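Local structure of amide synthase (Vibrio cholerae, 1L5A) at residues H175-D180 with G309-E314; N262-V267 with A301-Y306. The protein probably catalyses amide bond formation in vibriobactin biosynthesis, as a nonribosomal peptide synthetase condensation enzyme. All blocks are in the same frame, centred on the assembly; numbering follows the deposited sequence.

Contact 1 (H175-D180 with G309-E314)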
ATOM      1  N   HIS A 175      -4.005  -7.625  -6.878  1.00 34.80           N
ATOM      2  CA  HIS A 175      -2.818  -8.091  -7.581  1.00 43.25           C
ATOM      3  C   HIS A 175      -1.871  -8.767  -6.574  1.00 39.06           C
ATOM      4  O   HIS A 175      -1.170  -9.717  -6.922  1.00 33.81           O
ATOM      5  CB  HIS A 175      -2.086  -6.924  -8.279  1.00 41.23           C
ATOM      6  CG  HIS A 175      -2.776  -6.421  -9.513  1.00 54.53           C
ATOM      7  ND1 HIS A 175      -2.219  -6.515 -10.772  1.00 53.39           N
ATOM      8  CD2 HIS A 175      -3.978  -5.815  -9.681  1.00 54.42           C
ATOM      9  CE1 HIS A 175      -3.044  -5.990 -11.660  1.00 45.26           C
ATOM     10  NE2 HIS A 175      -4.120  -5.559 -11.025  1.00 40.37           N
ATOM     11  N   ARG A 176      -1.862  -8.278  -5.331  1.00 40.21           N
ATOM     12  CA  ARG A 176      -0.996  -8.829  -4.274  1.00 40.32           C
ATOM     13  C   ARG A 176      -1.245 -10.337  -4.145  1.00 40.48           C
ATOM     14  O   ARG A 176      -0.319 -11.120  -3.969  1.00 37.87           O
ATOM     15  CB  ARG A 176      -1.283  -8.148  -2.936  1.00 37.92           C
ATOM     16  CG  ARG A 176      -0.130  -8.165  -1.963  1.00 50.29           C
ATOM     17  CD  ARG A 176      -0.616  -7.947  -0.541  1.00 61.70           C
ATOM     18  NE  ARG A 176       0.456  -7.605   0.397  1.00 79.44           N
ATOM     19  CZ  ARG A 176       1.657  -8.188   0.450  1.00 85.12           C
ATOM     20  NH1 ARG A 176       1.986  -9.166  -0.393  1.00 82.51           N
ATOM     21  NH2 ARG A 176       2.534  -7.792   1.366  1.00 83.94           N
ATOM     22  N   TYR A 177      -2.509 -10.731  -4.233  1.00 37.50           N
ATOM     23  CA  TYR A 177      -2.878 -12.132  -4.170  1.00 40.98           C
ATOM     24  C   TYR A 177      -2.021 -12.880  -5.190  1.00 42.21           C
ATOM     25  O   TYR A 177      -1.419 -13.916  -4.885  1.00 43.08           O
ATOM     26  CB  TYR A 177      -4.354 -12.296  -4.536  1.00 39.02           C
ATOM     27  CG  TYR A 177      -4.848 -13.715  -4.516  1.00 35.58           C
ATOM     28  CD1 TYR A 177      -5.094 -14.371  -3.310  1.00 39.33           C
ATOM     29  CD2 TYR A 177      -5.069 -14.413  -5.705  1.00 37.58           C
ATOM     30  CE1 TYR A 177      -5.551 -15.696  -3.288  1.00 33.71           C
ATOM     31  CE2 TYR A 177      -5.524 -15.735  -5.696  1.00 39.25           C
ATOM     32  CZ  TYR A 177      -5.764 -16.372  -4.479  1.00 38.97           C
ATOM     33  OH  TYR A 177      -6.216 -17.680  -4.453  1.00 40.09           O
ATOM     34  N   TRP A 178      -1.964 -12.349  -6.407  1.00 41.01           N
ATOM     35  CA  TRP A 178      -1.178 -13.002  -7.427  1.00 40.93           C
ATOM     36  C   TRP A 178       0.324 -12.906  -7.245  1.00 40.09           C
ATOM     37  O   TRP A 178       1.055 -13.826  -7.619  1.00 35.06           O
ATOM     38  CB  TRP A 178      -1.641 -12.572  -8.808  1.00 40.66           C
ATOM     39  CG  TRP A 178      -2.559 -13.634  -9.294  1.00 47.93           C
ATOM     40  CD1 TRP A 178      -2.207 -14.917  -9.653  1.00 56.06           C
ATOM     41  CD2 TRP A 178      -3.985 -13.605  -9.291  1.00 37.20           C
ATOM     42  NE1 TRP A 178      -3.328 -15.687  -9.861  1.00 50.56           N
ATOM     43  CE2 TRP A 178      -4.435 -14.910  -9.645  1.00 50.15           C
ATOM     44  CE3 TRP A 178      -4.925 -12.618  -9.022  1.00 29.88           C
ATOM     45  CZ2 TRP A 178      -5.785 -15.240  -9.734  1.00 39.91           C
ATOM     46  CZ3 TRP A 178      -6.269 -12.944  -9.108  1.00 44.80           C
ATOM     47  CH2 TRP A 178      -6.686 -14.247  -9.463  1.00 44.47           C
ATOM     48  N   GLN A 179       0.794 -11.826  -6.640  1.00 38.10           N
ATOM     49  CA  GLN A 179       2.219 -11.737  -6.375  1.00 44.36           C
ATOM     50  C   GLN A 179       2.531 -12.798  -5.322  1.00 44.74           C
ATOM     51  O   GLN A 179       3.579 -13.437  -5.362  1.00 46.96           O
ATOM     52  CB  GLN A 179       2.592 -10.375  -5.815  1.00 43.38           C
ATOM     53  CG  GLN A 179       2.487  -9.255  -6.811  1.00 65.03           C
ATOM     54  CD  GLN A 179       2.425  -7.901  -6.134  1.00 72.28           C
ATOM     55  OE1 GLN A 179       3.109  -7.659  -5.126  1.00 65.51           O
ATOM     56  NE2 GLN A 179       1.603  -7.004  -6.684  1.00 72.59           N
ATOM     57  N   ASP A 180       1.617 -12.977  -4.374  1.00 41.50           N
ATOM     58  CA  ASP A 180       1.837 -13.952  -3.320  1.00 40.13           C
ATOM     59  C   ASP A 180       1.908 -15.361  -3.909  1.00 39.86           C
ATOM     60  O   ASP A 180       2.882 -16.077  -3.668  1.00 34.53           O
ATOM     61  CB  ASP A 180       0.746 -13.847  -2.235  1.00 37.54           C
ATOM     62  CG  ASP A 180       0.934 -12.623  -1.327  1.00 40.53           C
ATOM     63  OD1 ASP A 180       2.067 -12.084  -1.254  1.00 37.93           O
ATOM     64  OD2 ASP A 180      -0.048 -12.213  -0.669  1.00 34.20           O
ATOM     65  N   GLY A 309       2.631 -13.820   3.534  1.00 28.13           N
ATOM     66  CA  GLY A 309       1.884 -14.619   4.489  1.00 27.29           C
ATOM     67  C   GLY A 309       0.363 -14.692   4.496  1.00 31.80           C
ATOM     68  O   GLY A 309      -0.202 -15.591   5.118  1.00 34.51           O
ATOM     69  N   ARG A 310      -0.308 -13.776   3.817  1.00 31.66           N
ATOM     70  CA  ARG A 310      -1.760 -13.760   3.804  1.00 28.56           C
ATOM     71  C   ARG A 310      -2.296 -14.779   2.816  1.00 36.73           C
ATOM     72  O   ARG A 310      -3.515 -15.048   2.778  1.00 35.84           O
ATOM     73  CB  ARG A 310      -2.253 -12.347   3.451  1.00 30.85           C
ATOM     74  CG  ARG A 310      -3.743 -12.154   3.527  1.00 29.71           C
ATOM     75  CD  ARG A 310      -4.119 -10.690   3.597  1.00 29.37           C
ATOM     76  NE  ARG A 310      -5.524 -10.526   3.974  1.00 27.76           N
ATOM     77  CZ  ARG A 310      -6.026  -9.426   4.528  1.00 27.97           C
ATOM     78  NH1 ARG A 310      -5.243  -8.381   4.776  1.00 27.91           N
ATOM     79  NH2 ARG A 310      -7.309  -9.367   4.839  1.00 26.89           N
ATOM     80  N   TYR A 311      -1.396 -15.347   2.008  1.00 36.10           N
ATOM     81  CA  TYR A 311      -1.799 -16.368   1.026  1.00 30.60           C
ATOM     82  C   TYR A 311      -1.945 -17.664   1.840  1.00 27.26           C
ATOM     83  O   TYR A 311      -1.011 -18.129   2.490  1.00 25.50           O
ATOM     84  CB  TYR A 311      -0.727 -16.509  -0.077  1.00 33.30           C
ATOM     85  CG  TYR A 311      -1.213 -17.145  -1.373  1.00 27.06           C
ATOM     86  CD1 TYR A 311      -2.030 -16.445  -2.263  1.00 23.82           C
ATOM     87  CD2 TYR A 311      -0.870 -18.461  -1.693  1.00 28.41           C
ATOM     88  CE1 TYR A 311      -2.492 -17.038  -3.439  1.00 26.16           C
ATOM     89  CE2 TYR A 311      -1.322 -19.064  -2.853  1.00 31.36           C
ATOM     90  CZ  TYR A 311      -2.133 -18.357  -3.727  1.00 39.31           C
ATOM     91  OH  TYR A 311      -2.591 -18.989  -4.866  1.00 44.31           O
ATOM     92  N   ARG A 312      -3.144 -18.215   1.841  1.00 31.84           N
ATOM     93  CA  ARG A 312      -3.427 -19.428   2.600  1.00 33.41           C
ATOM     94  C   ARG A 312      -2.634 -20.675   2.192  1.00 33.92           C
ATOM     95  O   ARG A 312      -2.541 -21.029   1.008  1.00 27.26           O
ATOM     96  CB  ARG A 312      -4.928 -19.717   2.525  1.00 34.99           C
ATOM     97  CG  ARG A 312      -5.779 -18.778   3.377  1.00 23.81           C
ATOM     98  CD  ARG A 312      -6.065 -19.462   4.680  1.00 33.85           C
ATOM     99  NE  ARG A 312      -5.477 -18.809   5.837  1.00 32.70           N
ATOM    100  CZ  ARG A 312      -5.002 -19.472   6.886  1.00 35.95           C
ATOM    101  NH1 ARG A 312      -5.041 -20.795   6.910  1.00 24.07           N
ATOM    102  NH2 ARG A 312      -4.494 -18.811   7.909  1.00 35.28           N
ATOM    103  N   ILE A 313      -2.070 -21.342   3.193  1.00 33.77           N
ATOM    104  CA  ILE A 313      -1.305 -22.552   2.953  1.00 32.54           C
ATOM    105  C   ILE A 313      -2.213 -23.601   2.308  1.00 32.46           C
ATOM    106  O   ILE A 313      -1.759 -24.421   1.514  1.00 35.61           O
ATOM    107  CB  ILE A 313      -0.710 -23.107   4.276  1.00 36.34           C
ATOM    108  CG1 ILE A 313       0.220 -24.287   3.978  1.00 30.10           C
ATOM    109  CG2 ILE A 313      -1.831 -23.539   5.224  1.00 34.91           C
ATOM    110  CD1 ILE A 313       1.558 -23.895   3.391  1.00 28.62           C
ATOM    111  N   GLU A 314      -3.500 -23.577   2.641  1.00 27.94           N
ATOM    112  CA  GLU A 314      -4.429 -24.534   2.054  1.00 28.21           C
ATOM    113  C   GLU A 314      -4.440 -24.293   0.567  1.00 33.31           C
ATOM    114  O   GLU A 314      -4.522 -25.234  -0.229  1.00 38.78           O
ATOM    115  CB  GLU A 314      -5.854 -24.354   2.600  1.00 26.23           C
ATOM    116  CG  GLU A 314      -6.034 -24.679   4.086  1.00 26.41           C
ATOM    117  CD  GLU A 314      -5.573 -23.558   5.008  1.00 33.83           C
ATOM    118  OE1 GLU A 314      -5.300 -22.449   4.495  1.00 37.38           O
ATOM    119  OE2 GLU A 314      -5.507 -23.778   6.244  1.00 33.50           O
TER
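D180, in the first turns of helix 175-189, lies next to Y311 of the loop that leads into helix 313-319, with their CA atoms 6.2 Å apart. R312 takes the N-cap position of that second helix, and no hydrogen bond joins the two segments. The contact is mostly side-chain packing, chiefly of two tyrosines. Y311 brings its CE1 over one face of the Y177 ring, toward the rim and 3.3 Å from Y177 CE1. The ring planes are inclined at 49°, with centroids 4.9 Å apart, a relation intermediate between stacked and edge-on. Y177 holds CG anti to its own backbone N (chi1 180°), which carries the ring off the helix toward the loop. At the base of Y311, its CB packs 3.7 Å from D180 CB, and the D180 backbone carbon lies over one face of the Y311 ring. The polar ends look elsewhere: Y311 OH is hydrogen-bonded to D319, while the D180 carboxylate is shared between R176, whose NH1 is 3.0 Å from OD1, and the Y171 hydroxyl at OD2. The oblique tyrosine pair thus packs the early part of helix 175-189 against the loop entering helix 313-319, within the condensation-domain fold.

Contact 2 (N262-V267 with A301-Y306)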
ATOM      1  N   ASN A 262      -0.960 -13.160  10.821  1.00 28.55           N
ATOM      2  CA  ASN A 262      -1.779 -12.589   9.769  1.00 24.95           C
ATOM      3  C   ASN A 262      -2.668 -11.449  10.326  1.00 28.86           C
ATOM      4  O   ASN A 262      -3.780 -11.233   9.859  1.00 28.54           O
ATOM      5  CB  ASN A 262      -2.612 -13.711   9.156  1.00 18.22           C
ATOM      6  CG  ASN A 262      -2.859 -13.514   7.682  1.00 34.52           C
ATOM      7  OD1 ASN A 262      -2.016 -13.002   6.955  1.00 32.26           O
ATOM      8  ND2 ASN A 262      -4.026 -13.935   7.227  1.00 51.15           N
ATOM      9  N   ARG A 263      -2.152 -10.736  11.328  1.00 28.11           N
ATOM     10  CA  ARG A 263      -2.837  -9.608  11.968  1.00 36.81           C
ATOM     11  C   ARG A 263      -2.113  -8.322  11.572  1.00 39.20           C
ATOM     12  O   ARG A 263      -2.658  -7.230  11.669  1.00 34.06           O
ATOM     13  CB  ARG A 263      -2.770  -9.709  13.498  1.00 36.97           C
ATOM     14  CG  ARG A 263      -3.308 -10.995  14.096  1.00 37.13           C
ATOM     15  CD  ARG A 263      -4.794 -10.947  14.232  1.00 25.40           C
ATOM     16  NE  ARG A 263      -5.327 -12.245  14.613  1.00 34.03           N
ATOM     17  CZ  ARG A 263      -6.577 -12.450  15.014  1.00 34.15           C
ATOM     18  NH1 ARG A 263      -7.429 -11.428  15.105  1.00 31.17           N
ATOM     19  NH2 ARG A 263      -6.996 -13.683  15.273  1.00 24.79           N
ATOM     20  N   TRP A 264      -0.864  -8.477  11.144  1.00 43.31           N
ATOM     21  CA  TRP A 264      -0.008  -7.367  10.742  1.00 39.15           C
ATOM     22  C   TRP A 264      -0.601  -6.467   9.662  1.00 35.24           C
ATOM     23  O   TRP A 264      -0.954  -6.921   8.575  1.00 31.27           O
ATOM     24  CB  TRP A 264       1.335  -7.922  10.286  1.00 45.05           C
ATOM     25  CG  TRP A 264       2.312  -6.883   9.892  1.00 46.79           C
ATOM     26  CD1 TRP A 264       2.418  -5.619  10.391  1.00 41.90           C
ATOM     27  CD2 TRP A 264       3.357  -7.027   8.929  1.00 50.73           C
ATOM     28  NE1 TRP A 264       3.468  -4.960   9.797  1.00 44.36           N
ATOM     29  CE2 TRP A 264       4.064  -5.801   8.894  1.00 49.09           C
ATOM     30  CE3 TRP A 264       3.767  -8.074   8.089  1.00 43.77           C
ATOM     31  CZ2 TRP A 264       5.161  -5.589   8.048  1.00 45.08           C
ATOM     32  CZ3 TRP A 264       4.854  -7.865   7.248  1.00 50.32           C
ATOM     33  CH2 TRP A 264       5.540  -6.627   7.235  1.00 49.33           C
ATOM     34  N   GLY A 265      -0.718  -5.179   9.981  1.00 29.28           N
ATOM     35  CA  GLY A 265      -1.276  -4.230   9.037  1.00 18.98           C
ATOM     36  C   GLY A 265      -2.717  -4.471   8.634  1.00 25.60           C
ATOM     37  O   GLY A 265      -3.187  -3.874   7.677  1.00 26.12           O
ATOM     38  N   SER A 266      -3.444  -5.308   9.374  1.00 28.16           N
ATOM     39  CA  SER A 266      -4.825  -5.616   9.015  1.00 29.00           C
ATOM     40  C   SER A 266      -5.861  -5.278  10.078  1.00 32.35           C
ATOM     41  O   SER A 266      -5.562  -5.177  11.271  1.00 26.52           O
ATOM     42  CB  SER A 266      -4.945  -7.104   8.672  1.00 29.94           C
ATOM     43  OG  SER A 266      -6.300  -7.514   8.609  1.00 27.51           O
ATOM     44  N   VAL A 267      -7.100  -5.126   9.640  1.00 28.83           N
ATOM     45  CA  VAL A 267      -8.161  -4.819  10.578  1.00 29.95           C
ATOM     46  C   VAL A 267      -8.362  -6.018  11.510  1.00 31.56           C
ATOM     47  O   VAL A 267      -9.005  -5.916  12.550  1.00 37.47           O
ATOM     48  CB  VAL A 267      -9.456  -4.476   9.825  1.00 28.27           C
ATOM     49  CG1 VAL A 267     -10.046  -5.728   9.198  1.00 25.65           C
ATOM     50  CG2 VAL A 267     -10.420  -3.769  10.760  1.00 19.75           C
ATOM     51  N   ALA A 301      14.597 -13.961   5.525  1.00 42.41           N
ATOM     52  CA  ALA A 301      13.843 -15.077   4.961  1.00 38.94           C
ATOM     53  C   ALA A 301      12.509 -15.175   5.701  1.00 40.87           C
ATOM     54  O   ALA A 301      11.456 -15.403   5.092  1.00 32.76           O
ATOM     55  CB  ALA A 301      14.634 -16.380   5.113  1.00 34.76           C
ATOM     56  N   ILE A 302      12.560 -14.996   7.019  1.00 35.98           N
ATOM     57  CA  ILE A 302      11.351 -15.049   7.818  1.00 38.42           C
ATOM     58  C   ILE A 302      10.436 -13.904   7.429  1.00 41.37           C
ATOM     59  O   ILE A 302       9.246 -14.112   7.152  1.00 44.93           O
ATOM     60  CB  ILE A 302      11.663 -14.964   9.319  1.00 36.18           C
ATOM     61  CG1 ILE A 302      12.381 -16.247   9.768  1.00 30.22           C
ATOM     62  CG2 ILE A 302      10.369 -14.771  10.099  1.00 24.22           C
ATOM     63  CD1 ILE A 302      13.010 -16.165  11.141  1.00 26.05           C
ATOM     64  N   ARG A 303      10.999 -12.696   7.394  1.00 40.72           N
ATOM     65  CA  ARG A 303      10.233 -11.500   7.032  1.00 41.54           C
ATOM     66  C   ARG A 303       9.517 -11.697   5.699  1.00 42.22           C
ATOM     67  O   ARG A 303       8.343 -11.342   5.517  1.00 41.12           O
ATOM     68  CB  ARG A 303      11.154 -10.307   6.887  1.00 36.78           C
ATOM     69  CG  ARG A 303      10.401  -9.034   6.644  1.00 30.07           C
ATOM     70  CD  ARG A 303      10.170  -8.409   7.985  1.00 38.99           C
ATOM     71  NE  ARG A 303       8.767  -8.320   8.345  1.00 37.10           N
ATOM     72  CZ  ARG A 303       8.351  -8.266   9.605  1.00 43.93           C
ATOM     73  NH1 ARG A 303       9.241  -8.291  10.600  1.00 34.82           N
ATOM     74  NH2 ARG A 303       7.055  -8.209   9.874  1.00 46.78           N
ATOM     75  N   SER A 304      10.268 -12.245   4.757  1.00 38.24           N
ATOM     76  CA  SER A 304       9.749 -12.517   3.444  1.00 39.20           C
ATOM     77  C   SER A 304       8.503 -13.396   3.573  1.00 42.85           C
ATOM     78  O   SER A 304       7.555 -13.233   2.810  1.00 41.62           O
ATOM     79  CB  SER A 304      10.828 -13.214   2.621  1.00 34.37           C
ATOM     80  OG  SER A 304      10.343 -13.554   1.346  1.00 49.52           O
ATOM     81  N   LEU A 305       8.497 -14.323   4.535  1.00 40.56           N
ATOM     82  CA  LEU A 305       7.337 -15.195   4.716  1.00 40.81           C
ATOM     83  C   LEU A 305       6.126 -14.356   5.149  1.00 36.28           C
ATOM     84  O   LEU A 305       5.023 -14.513   4.634  1.00 26.57           O
ATOM     85  CB  LEU A 305       7.620 -16.278   5.765  1.00 39.26           C
ATOM     86  CG  LEU A 305       8.707 -17.326   5.502  1.00 46.44           C
ATOM     87  CD1 LEU A 305       8.726 -18.277   6.675  1.00 46.00           C
ATOM     88  CD2 LEU A 305       8.448 -18.113   4.207  1.00 43.11           C
ATOM     89  N   TYR A 306       6.339 -13.459   6.098  1.00 32.11           N
ATOM     90  CA  TYR A 306       5.251 -12.605   6.570  1.00 38.59           C
ATOM     91  C   TYR A 306       4.662 -11.731   5.451  1.00 35.93           C
ATOM     92  O   TYR A 306       3.449 -11.559   5.376  1.00 32.17           O
ATOM     93  CB  TYR A 306       5.750 -11.708   7.707  1.00 38.03           C
ATOM     94  CG  TYR A 306       6.306 -12.463   8.889  1.00 37.13           C
ATOM     95  CD1 TYR A 306       7.186 -11.840   9.780  1.00 37.27           C
ATOM     96  CD2 TYR A 306       5.896 -13.774   9.167  1.00 36.11           C
ATOM     97  CE1 TYR A 306       7.643 -12.495  10.927  1.00 31.20           C
ATOM     98  CE2 TYR A 306       6.345 -14.442  10.320  1.00 36.92           C
ATOM     99  CZ  TYR A 306       7.215 -13.794  11.193  1.00 36.39           C
ATOM    100  OH  TYR A 306       7.648 -14.425  12.332  1.00 34.42           O
TER
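W264 NE1 is hydrogen-bonded to T173 O of the third subunit, while the six-membered ring of the same indole receives R303 from its own chain. R303 NH2 stands 3.3 Å above the ring plane, displaced toward the rim, and lies equally near W264 CH2 and CZ3, at 3.4 Å from each. The guanidinium does not lie flat on the indole: the two planes are 71° apart, and NH2 leads the approach. With R303 CZ 4.4 Å from the ring centroid and 26° off its normal, the pair is a cation-pi interaction over the face. The arginine gets there by a chain bent at chi2 and chi3 (chi2 93°), which brings its end from helix 291-307 toward the loop. One turn along, Y306 adds an apolar touch, its CB 4.0 Å from W264 CZ3, and its ring atom CD1 lies over one face of the R303 guanidinium. The Y306 hydroxyl itself points to a different partner, D236.

On the loop side, a type II beta turn from R263 to S266, closed by S266 N to R263 O at 3.1 Å, presents W264, with G265 following at positive phi. H175 of the third subunit stacks on W264, and W178 of that subunit forms a further cation-pi pair with R303. The result is an aromatic-cation cluster at a subunit interface, built on a turn whose R263 is salt-bridged to D130, the aspartate of the HHxxxDG signature of condensation domains.

Overall arrangement
Contacts 1 and 2 have their centres 11 Å apart and lie on the same side of the chain's centre. They touch where R310 CA of 309-314 comes within 3.3 Å of N262 OD1 of 262-267. E167 ties the two loops further, pairing with R310 through a salt bridge and with S266 and V267 through hydrogen bonds. Helices 291-307 and 313-319 are consecutive, so both contacts draw on one helix-loop-helix region. Across the three-chain assembly the regions meet again: segment 175-180 of one subunit packs against the W264 loop of contact 2 in the next. Of the two contacts, it is the 262-267 loop of contact 2 whose arginine reaches the HHxxxDG motif.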